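Local coordinates for protein putative endoribonuclease (Klebsiella pneumoniae, PDB 3LYB) that probably acts as an endoribonuclease of the L-PSP (YjgF-like) family, with its RNA target undefined, at residues I24-I29 / E78-T83; D45-V50 / Q72-L77; V98-N103 / L140-A145. All blocks are in the same frame, centred on the assembly; numbering follows the deposited sequence.

Interaction 1 (I24-I29 / E78-T83); sequences IFLSGI and ESIRRT
L26 sets CG beside its backbone N and anti to the carbonyl carbon (chi1 -86°), which turns the side chain to helix 60-85, where methyl CD2 leads. There it meets T83. The two side chains reach each other tip to tip, with L26 CD2 3.9 Å from T83 CG2. This is helix-on-sheet packing of the YjgF-like alpha/beta fold, with one side of the long helix resting against strand 23-26 and the residues that follow it. I29 uses two branches. CG1 lies beside the backbone N and carries CD1 obliquely across I80, bringing I29 CD1 within 4.1 Å of I80 CG1. The other branch, CG2, lies 3.8 Å from S79 CB. I80 CG1 also meets L26 CD2, at 4.2 Å, and so touches both L26 and I29. No hydrogen bond spans the two segments; the contact is apolar, and its hydroxyls are engaged within the helix, S79 OG with the carbonyl oxygen of Y75. Around it, I80 packs on V143 of the neighbouring strand and T83 on W17, while S27 and G28 hydrogen-bond to a second subunit, with S27 OG paired to the S125 amide there. Elsewhere on the helix E78, R81 and R82 form a salt-bridge network, in which R82 grips E78 OE2 side-on through NE and NH2. At the contact itself, S79 O accepts two donors from one residue: T83 N, and T83 OG1 at 2.6 Å from S79 O, the hydroxyl standing above the carbonyl plane by 43°.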
loop_
_atom_site.group_PDB
_atom_site.type_symbol
_atom_site.label_atom_id
_atom_site.label_comp_id
_atom_site.label_asym_id
_atom_site.label_seq_id
_atom_site.Cartn_x
_atom_site.Cartn_y
_atom_site.Cartn_z
ATOM N N ILE B 24 40.959 7.076 -13.838
ATOM C CA ILE B 24 40.798 6.011 -12.883
ATOM C C ILE B 24 39.330 5.947 -12.507
ATOM O O ILE B 24 38.729 6.959 -12.116
ATOM C CB ILE B 24 41.643 6.267 -11.655
ATOM C CG1 ILE B 24 43.117 6.233 -12.057
ATOM C CG2 ILE B 24 41.330 5.248 -10.538
ATOM C CD1 ILE B 24 43.963 7.125 -11.227
ATOM N N PHE B 25 38.761 4.754 -12.650
ATOM C CA PHE B 25 37.365 4.508 -12.339
ATOM C C PHE B 25 37.233 3.726 -11.050
ATOM O O PHE B 25 37.847 2.681 -10.902
ATOM C CB PHE B 25 36.716 3.743 -13.480
ATOM C CG PHE B 25 36.671 4.508 -14.763
ATOM C CD1 PHE B 25 37.745 4.465 -15.655
ATOM C CD2 PHE B 25 35.560 5.277 -15.086
ATOM C CE1 PHE B 25 37.713 5.185 -16.851
ATOM C CE2 PHE B 25 35.513 6.004 -16.283
ATOM C CZ PHE B 25 36.594 5.957 -17.167
ATOM N N LEU B 26 36.444 4.240 -10.111
ATOM C CA LEU B 26 36.148 3.486 -8.895
ATOM C C LEU B 26 34.859 2.716 -9.047
ATOM O O LEU B 26 33.936 3.159 -9.711
ATOM C CB LEU B 26 36.077 4.392 -7.662
ATOM C CG LEU B 26 37.406 4.673 -6.958
ATOM C CD1 LEU B 26 38.211 5.627 -7.800
ATOM C CD2 LEU B 26 37.213 5.268 -5.600
ATOM N N SER B 27 34.818 1.537 -8.449
ATOM C CA SER B 27 33.560 0.879 -8.177
ATOM C C SER B 27 32.739 1.762 -7.251
ATOM O O SER B 27 33.315 2.492 -6.432
ATOM C CB SER B 27 33.835 -0.440 -7.482
ATOM O OG SER B 27 34.385 -1.352 -8.406
ATOM N N GLY B 28 31.406 1.711 -7.385
ATOM C CA GLY B 28 30.504 2.409 -6.444
ATOM C C GLY B 28 30.839 1.962 -5.043
ATOM O O GLY B 28 31.044 0.778 -4.791
ATOM N N ILE B 29 30.955 2.904 -4.127
ATOM C CA ILE B 29 31.361 2.549 -2.761
ATOM C C ILE B 29 30.209 2.675 -1.763
ATOM O O ILE B 29 29.413 3.598 -1.827
ATOM C CB ILE B 29 32.649 3.300 -2.321
ATOM C CG1 ILE B 29 33.864 2.573 -2.906
ATOM C CG2 ILE B 29 32.777 3.367 -0.771
ATOM C CD1 ILE B 29 35.122 3.414 -3.014
ATOM N N GLU B 78 35.375 9.302 2.690
ATOM C CA GLU B 78 36.724 8.994 3.158
ATOM C C GLU B 78 37.315 7.756 2.483
ATOM O O GLU B 78 38.516 7.714 2.223
ATOM C CB GLU B 78 36.754 8.874 4.690
ATOM C CG GLU B 78 38.104 8.444 5.307
ATOM C CD GLU B 78 39.219 9.515 5.231
ATOM O OE1 GLU B 78 38.927 10.690 4.889
ATOM O OE2 GLU B 78 40.390 9.161 5.533
ATOM N N SER B 79 36.487 6.756 2.194
ATOM C CA SER B 79 36.942 5.592 1.426
ATOM C C SER B 79 37.460 6.035 0.074
ATOM O O SER B 79 38.518 5.602 -0.367
ATOM C CB SER B 79 35.808 4.593 1.209
ATOM O OG SER B 79 35.434 3.983 2.429
ATOM N N ILE B 80 36.699 6.908 -0.576
ATOM C CA ILE B 80 37.073 7.420 -1.875
ATOM C C ILE B 80 38.421 8.067 -1.720
ATOM O O ILE B 80 39.350 7.681 -2.405
ATOM C CB ILE B 80 35.998 8.361 -2.481
ATOM C CG1 ILE B 80 34.830 7.520 -3.010
ATOM C CG2 ILE B 80 36.564 9.182 -3.626
ATOM C CD1 ILE B 80 33.546 8.304 -3.241
ATOM N N ARG B 81 38.547 8.986 -0.774
ATOM C CA ARG B 81 39.836 9.617 -0.507
ATOM C C ARG B 81 40.950 8.592 -0.365
ATOM O O ARG B 81 41.906 8.626 -1.129
ATOM C CB ARG B 81 39.784 10.525 0.713
ATOM C CG ARG B 81 40.855 11.602 0.710
ATOM C CD ARG B 81 40.767 12.534 1.945
ATOM N NE ARG B 81 41.038 11.872 3.226
ATOM C CZ ARG B 81 42.131 11.156 3.508
ATOM N NH1 ARG B 81 43.072 10.947 2.589
ATOM N NH2 ARG B 81 42.284 10.612 4.701
ATOM N N ARG B 82 40.823 7.661 0.571
ATOM C CA ARG B 82 41.888 6.685 0.781
ATOM C C ARG B 82 42.222 5.858 -0.450
ATOM O O ARG B 82 43.388 5.547 -0.689
ATOM C CB ARG B 82 41.601 5.780 1.972
ATOM C CG ARG B 82 42.150 6.352 3.243
ATOM C CD ARG B 82 41.670 5.598 4.454
ATOM N NE ARG B 82 41.303 6.545 5.508
ATOM C CZ ARG B 82 40.844 6.216 6.714
ATOM N NH1 ARG B 82 40.689 4.943 7.061
ATOM N NH2 ARG B 82 40.537 7.176 7.573
ATOM N N THR B 83 41.202 5.499 -1.225
ATOM C CA THR B 83 41.399 4.737 -2.447
ATOM C C THR B 83 42.174 5.599 -3.438
ATOM O O THR B 83 43.222 5.196 -3.949
ATOM C CB THR B 83 40.055 4.314 -3.037
ATOM O OG1 THR B 83 39.241 3.747 -1.998
ATOM C CG2 THR B 83 40.241 3.298 -4.172
#

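Interaction 2 (D45-V50 / Q72-L77); sequences DVPEPV and QSWYVL. With CA (calcium ion), chain F.
The W74 indole has V50 CG1 over one face, 3.6 Å from the centroid of its five-membered ring and only 6° off the ring normal, a CH-pi contact in which the two side chains cross at about a right angle. V46 and P47 come to the six-membered part of the indole obliquely. V46 CG1 slides past at 3.5 Å from W74 CE3, and P47 CD lies 3.5 Å from W74 CH2. The smaller aromatic contact is at Y75, where D45 O sits at the ring edge, near its plane, 4.5 Å from Y75 CD1. In the YjgF-like fold this joins the start of the short helix 48-54, and the loop leading into it, to the middle of the long helix 60-85; W74 also packs on V113 of helix 107-115. With CG anti to its backbone N (chi1 170°), W74 extends its indole toward the loop and the first turn of helix 48-54. No hydrogen bond links the two segments. At the loop's other end the chemistry turns ionic: D45 OD1 binds a calcium ion at 2.8 Å, with D45 OD2 2.9 Å from the same ion, and N41 OD1 is a ligand from outside the two segments.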
loop_
_atom_site.group_PDB
_atom_site.type_symbol
_atom_site.label_atom_id
_atom_site.label_comp_id
_atom_site.label_asym_id
_atom_site.label_seq_id
_atom_site.Cartn_x
_atom_site.Cartn_y
_atom_site.Cartn_z
ATOM N N ASP B 45 30.311 4.572 14.848
ATOM C CA ASP B 45 31.214 3.923 13.885
ATOM C C ASP B 45 32.247 4.865 13.260
ATOM O O ASP B 45 32.997 4.472 12.374
ATOM C CB ASP B 45 30.428 3.187 12.793
ATOM C CG ASP B 45 29.589 2.036 13.344
ATOM O OD1 ASP B 45 30.139 1.138 14.050
ATOM O OD2 ASP B 45 28.372 2.025 13.052
ATOM N N VAL B 46 32.292 6.106 13.714
ATOM C CA VAL B 46 33.264 7.032 13.171
ATOM C C VAL B 46 34.162 7.651 14.242
ATOM O O VAL B 46 33.777 7.750 15.419
ATOM C CB VAL B 46 32.616 8.150 12.283
ATOM C CG1 VAL B 46 31.724 7.536 11.173
ATOM C CG2 VAL B 46 31.857 9.194 13.128
ATOM N N PRO B 47 35.381 8.041 13.841
ATOM C CA PRO B 47 36.315 8.715 14.737
ATOM C C PRO B 47 35.632 9.806 15.555
ATOM O O PRO B 47 34.811 10.570 15.023
ATOM C CB PRO B 47 37.335 9.318 13.756
ATOM C CG PRO B 47 37.424 8.263 12.675
ATOM C CD PRO B 47 36.001 7.748 12.529
ATOM N N GLU B 48 35.962 9.869 16.838
ATOM C CA GLU B 48 35.279 10.774 17.753
ATOM C C GLU B 48 35.246 12.247 17.303
ATOM O O GLU B 48 34.188 12.861 17.303
ATOM C CB GLU B 48 35.840 10.627 19.158
ATOM C CG GLU B 48 35.392 9.357 19.899
ATOM C CD GLU B 48 36.255 8.115 19.664
ATOM O OE1 GLU B 48 37.059 8.061 18.691
ATOM O OE2 GLU B 48 36.107 7.175 20.485
ATOM N N PRO B 49 36.394 12.816 16.891
ATOM C CA PRO B 49 36.251 14.223 16.564
ATOM C C PRO B 49 35.562 14.427 15.227
ATOM O O PRO B 49 35.097 15.549 14.938
ATOM C CB PRO B 49 37.696 14.738 16.541
ATOM C CG PRO B 49 38.535 13.549 16.300
ATOM C CD PRO B 49 37.778 12.337 16.735
ATOM N N VAL B 50 35.473 13.360 14.424
ATOM C CA VAL B 50 34.721 13.429 13.162
ATOM C C VAL B 50 33.217 13.591 13.440
ATOM O O VAL B 50 32.499 14.195 12.664
ATOM C CB VAL B 50 34.979 12.237 12.221
ATOM C CG1 VAL B 50 33.972 12.253 11.075
ATOM C CG2 VAL B 50 36.434 12.255 11.665
ATOM N N GLN B 72 27.472 7.322 7.382
ATOM C CA GLN B 72 27.629 6.577 6.129
ATOM C C GLN B 72 28.233 7.458 5.029
ATOM O O GLN B 72 29.097 7.012 4.258
ATOM C CB GLN B 72 26.295 5.983 5.670
ATOM C CG GLN B 72 25.772 4.783 6.512
ATOM C CD GLN B 72 24.521 4.146 5.913
ATOM O OE1 GLN B 72 24.113 4.485 4.810
ATOM N NE2 GLN B 72 23.912 3.242 6.637
ATOM N N SER B 73 27.812 8.714 4.965
ATOM C CA SER B 73 28.348 9.589 3.949
ATOM C C SER B 73 29.834 9.761 4.181
ATOM O O SER B 73 30.654 9.664 3.245
ATOM C CB SER B 73 27.651 10.944 3.966
ATOM O OG SER B 73 26.259 10.800 3.732
ATOM N N TRP B 74 30.184 9.995 5.444
ATOM C CA TRP B 74 31.547 10.315 5.752
ATOM C C TRP B 74 32.374 9.089 5.381
ATOM O O TRP B 74 33.348 9.177 4.623
ATOM C CB TRP B 74 31.726 10.716 7.220
ATOM C CG TRP B 74 33.179 10.811 7.552
ATOM C CD1 TRP B 74 34.006 11.883 7.329
ATOM C CD2 TRP B 74 34.006 9.764 8.079
ATOM N NE1 TRP B 74 35.294 11.573 7.715
ATOM C CE2 TRP B 74 35.320 10.281 8.183
ATOM C CE3 TRP B 74 33.759 8.448 8.492
ATOM C CZ2 TRP B 74 36.391 9.523 8.686
ATOM C CZ3 TRP B 74 34.817 7.687 8.999
ATOM C CH2 TRP B 74 36.119 8.235 9.094
ATOM N N TYR B 75 31.943 7.939 5.879
ATOM C CA TYR B 75 32.632 6.688 5.640
ATOM C C TYR B 75 32.873 6.420 4.160
ATOM O O TYR B 75 33.897 5.890 3.770
ATOM C CB TYR B 75 31.839 5.550 6.282
ATOM C CG TYR B 75 32.690 4.376 6.618
ATOM C CD1 TYR B 75 33.241 4.235 7.897
ATOM C CD2 TYR B 75 32.982 3.404 5.651
ATOM C CE1 TYR B 75 34.063 3.141 8.211
ATOM C CE2 TYR B 75 33.792 2.302 5.953
ATOM C CZ TYR B 75 34.338 2.184 7.227
ATOM O OH TYR B 75 35.147 1.091 7.514
ATOM N N VAL B 76 31.919 6.793 3.327
ATOM C CA VAL B 76 32.026 6.511 1.913
ATOM C C VAL B 76 32.988 7.483 1.267
ATOM O O VAL B 76 33.842 7.088 0.470
ATOM C CB VAL B 76 30.645 6.599 1.206
ATOM C CG1 VAL B 76 30.800 6.867 -0.304
ATOM C CG2 VAL B 76 29.880 5.345 1.438
ATOM N N LEU B 77 32.808 8.759 1.598
ATOM C CA LEU B 77 33.647 9.814 1.059
ATOM C C LEU B 77 35.117 9.636 1.427
ATOM O O LEU B 77 35.991 9.750 0.566
ATOM C CB LEU B 77 33.118 11.173 1.473
ATOM C CG LEU B 77 31.858 11.583 0.706
ATOM C CD1 LEU B 77 31.294 12.882 1.239
ATOM C CD2 LEU B 77 32.120 11.707 -0.797
HETATM CA CA CA F . 27.950 -0.606 14.209
#

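Interaction 3 (V98-N103 / L140-A145); sequences VQYFRN and LIEVEA
V98 and E144 exchange backbone hydrogen bonds both ways, V98 N to E144 O at 2.8 Å and E144 N to V98 O at 2.7 Å. Y100 and E142 repeat the exchange, Y100 N reaching E142 O at 2.8 Å with the donor tilted 17° from the carbonyl plane. Beyond them R102 N makes only a weak bond to L140 O, which also accepts from a water that donates to N103 O. Between these pairs lie the non-hydrogen-bonded ones. Q99 CG runs alongside V143, 3.7 Å from V143 CG2. I141, with CG1 anti to its backbone N (chi1 175°), places CD1 over one face of the F101 ring, 3.6 Å from its centroid.

The side chains of Q99, F101, I141 and V143 share a sheet face covered by helices: Y110 meets F101 edge-to-face and hydrogen-bonds Q99 OE1, while V76 and I80 pack on V143. V98, Y100, E142 and E144 occupy the other face, where two other subunits approach. V98 packs on E144 of a third subunit. E144 OE1 hydrogen-bonds T126 OG1 of the second, and E144 OE2 forms a salt bridge with its K96, so this buried carboxylate is held between chains. Antiparallel strands with helices on one face and neighbouring subunits on the other are typical of the YjgF-like alpha/beta fold, whose sheets pack together between subunits, as in family trimers.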
loop_
_atom_site.group_PDB
_atom_site.type_symbol
_atom_site.label_atom_id
_atom_site.label_comp_id
_atom_site.label_asym_id
_atom_site.label_seq_id
_atom_site.Cartn_x
_atom_site.Cartn_y
_atom_site.Cartn_z
ATOM N N VAL B 98 28.861 10.045 -8.994
ATOM C CA VAL B 98 27.458 9.624 -9.113
ATOM C C VAL B 98 26.985 9.171 -7.722
ATOM O O VAL B 98 27.551 8.246 -7.138
ATOM C CB VAL B 98 27.200 8.567 -10.241
ATOM C CG1 VAL B 98 25.728 8.261 -10.337
ATOM C CG2 VAL B 98 27.678 9.078 -11.583
ATOM N N GLN B 99 25.975 9.858 -7.194
ATOM C CA GLN B 99 25.496 9.600 -5.843
ATOM C C GLN B 99 24.064 9.070 -5.797
ATOM O O GLN B 99 23.136 9.711 -6.278
ATOM C CB GLN B 99 25.611 10.870 -5.016
ATOM C CG GLN B 99 27.062 11.346 -4.833
ATOM C CD GLN B 99 27.214 12.819 -5.123
ATOM O OE1 GLN B 99 27.887 13.522 -4.395
ATOM N NE2 GLN B 99 26.593 13.294 -6.202
ATOM N N TYR B 100 23.906 7.905 -5.178
ATOM C CA TYR B 100 22.657 7.167 -5.119
ATOM C C TYR B 100 22.093 7.152 -3.704
ATOM O O TYR B 100 22.758 6.718 -2.773
ATOM C CB TYR B 100 22.932 5.732 -5.544
ATOM C CG TYR B 100 23.445 5.557 -6.961
ATOM C CD1 TYR B 100 22.572 5.627 -8.042
ATOM C CD2 TYR B 100 24.796 5.294 -7.214
ATOM C CE1 TYR B 100 23.012 5.460 -9.335
ATOM C CE2 TYR B 100 25.262 5.113 -8.519
ATOM C CZ TYR B 100 24.351 5.186 -9.577
ATOM O OH TYR B 100 24.760 5.015 -10.887
ATOM N N PHE B 101 20.857 7.608 -3.552
ATOM C CA PHE B 101 20.203 7.654 -2.249
ATOM C C PHE B 101 18.979 6.782 -2.199
ATOM O O PHE B 101 18.256 6.659 -3.190
ATOM C CB PHE B 101 19.689 9.061 -1.955
ATOM C CG PHE B 101 20.751 10.083 -1.746
ATOM C CD1 PHE B 101 21.484 10.581 -2.822
ATOM C CD2 PHE B 101 20.992 10.591 -0.464
ATOM C CE1 PHE B 101 22.453 11.567 -2.618
ATOM C CE2 PHE B 101 21.963 11.579 -0.256
ATOM C CZ PHE B 101 22.697 12.066 -1.344
ATOM N N ARG B 102 18.712 6.231 -1.026
ATOM C CA ARG B 102 17.410 5.654 -0.733
ATOM C C ARG B 102 16.370 6.734 -0.474
ATOM O O ARG B 102 15.183 6.497 -0.619
ATOM C CB ARG B 102 17.499 4.725 0.486
ATOM C CG ARG B 102 18.045 3.368 0.101
ATOM C CD ARG B 102 17.681 2.272 1.036
ATOM N NE ARG B 102 16.312 1.853 0.851
ATOM C CZ ARG B 102 15.432 1.676 1.836
ATOM N NH1 ARG B 102 15.784 1.854 3.103
ATOM N NH2 ARG B 102 14.198 1.278 1.544
ATOM N N ASN B 103 16.817 7.917 -0.073
ATOM C CA ASN B 103 15.909 8.986 0.341
ATOM C C ASN B 103 16.537 10.367 0.184
ATOM O O ASN B 103 17.372 10.766 1.002
ATOM C CB ASN B 103 15.511 8.788 1.801
ATOM C CG ASN B 103 14.393 9.699 2.221
ATOM O OD1 ASN B 103 14.257 10.832 1.749
ATOM N ND2 ASN B 103 13.567 9.205 3.102
ATOM N N LEU B 140 22.176 3.723 3.004
ATOM C CA LEU B 140 21.420 4.926 2.654
ATOM C C LEU B 140 22.013 5.776 1.528
ATOM O O LEU B 140 21.325 6.635 0.957
ATOM C CB LEU B 140 21.266 5.811 3.888
ATOM C CG LEU B 140 20.662 5.191 5.150
ATOM C CD1 LEU B 140 20.825 6.163 6.344
ATOM C CD2 LEU B 140 19.220 4.916 4.898
ATOM N N ILE B 141 23.275 5.523 1.203
ATOM C CA ILE B 141 24.020 6.347 0.260
ATOM C C ILE B 141 25.086 5.483 -0.391
ATOM O O ILE B 141 25.714 4.676 0.263
ATOM C CB ILE B 141 24.662 7.578 0.974
ATOM C CG1 ILE B 141 25.545 8.383 0.027
ATOM C CG2 ILE B 141 25.490 7.158 2.210
ATOM C CD1 ILE B 141 24.812 9.346 -0.840
ATOM N N GLU B 142 25.263 5.610 -1.689
ATOM C CA GLU B 142 26.361 4.931 -2.351
ATOM C C GLU B 142 26.899 5.877 -3.408
ATOM O O GLU B 142 26.111 6.400 -4.214
ATOM C CB GLU B 142 25.908 3.628 -3.000
ATOM C CG GLU B 142 26.818 3.237 -4.154
ATOM C CD GLU B 142 26.692 1.796 -4.592
ATOM O OE1 GLU B 142 25.880 1.058 -3.997
ATOM O OE2 GLU B 142 27.412 1.398 -5.547
ATOM N N VAL B 143 28.215 6.115 -3.392
ATOM C CA VAL B 143 28.847 7.056 -4.345
ATOM C C VAL B 143 29.792 6.361 -5.294
ATOM O O VAL B 143 30.540 5.490 -4.893
ATOM C CB VAL B 143 29.635 8.186 -3.654
ATOM C CG1 VAL B 143 30.176 9.153 -4.705
ATOM C CG2 VAL B 143 28.766 8.933 -2.681
ATOM N N GLU B 144 29.732 6.745 -6.559
ATOM C CA GLU B 144 30.628 6.231 -7.588
ATOM C C GLU B 144 31.528 7.368 -8.051
ATOM O O GLU B 144 31.056 8.449 -8.353
ATOM C CB GLU B 144 29.818 5.670 -8.766
ATOM C CG GLU B 144 30.640 5.148 -9.948
ATOM C CD GLU B 144 29.838 5.116 -11.252
ATOM O OE1 GLU B 144 28.906 4.290 -11.347
ATOM O OE2 GLU B 144 30.129 5.903 -12.193
ATOM N N ALA B 145 32.821 7.113 -8.106
ATOM C CA ALA B 145 33.784 8.160 -8.379
ATOM C C ALA B 145 34.558 7.904 -9.652
ATOM O O ALA B 145 34.955 6.776 -9.952
ATOM C CB ALA B 145 34.746 8.327 -7.193
HETATM O O HOH W 1 19.341 8.346 1.748
#

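In the fold
Helix 60-85 serves both interaction 1 and interaction 2, the latter nested within the chain loop that the former closes. Interaction 3 is the buried sheet core, held by backbone hydrogen bonds; interaction 1 is partly buried and apolar; interaction 2 is a surface contact built round an indole, beside a calcium site. Interactions 1 and 3 share the sheet, strands 23-26 and 141-148 being neighbours, with I29 N 2.7 Å from V143 O, and both touch a second subunit. Interaction 2 meets no other chain of the assembly, but Q72 OE1, 2.8 Å from L140 N, ties its helix to segment 140-145.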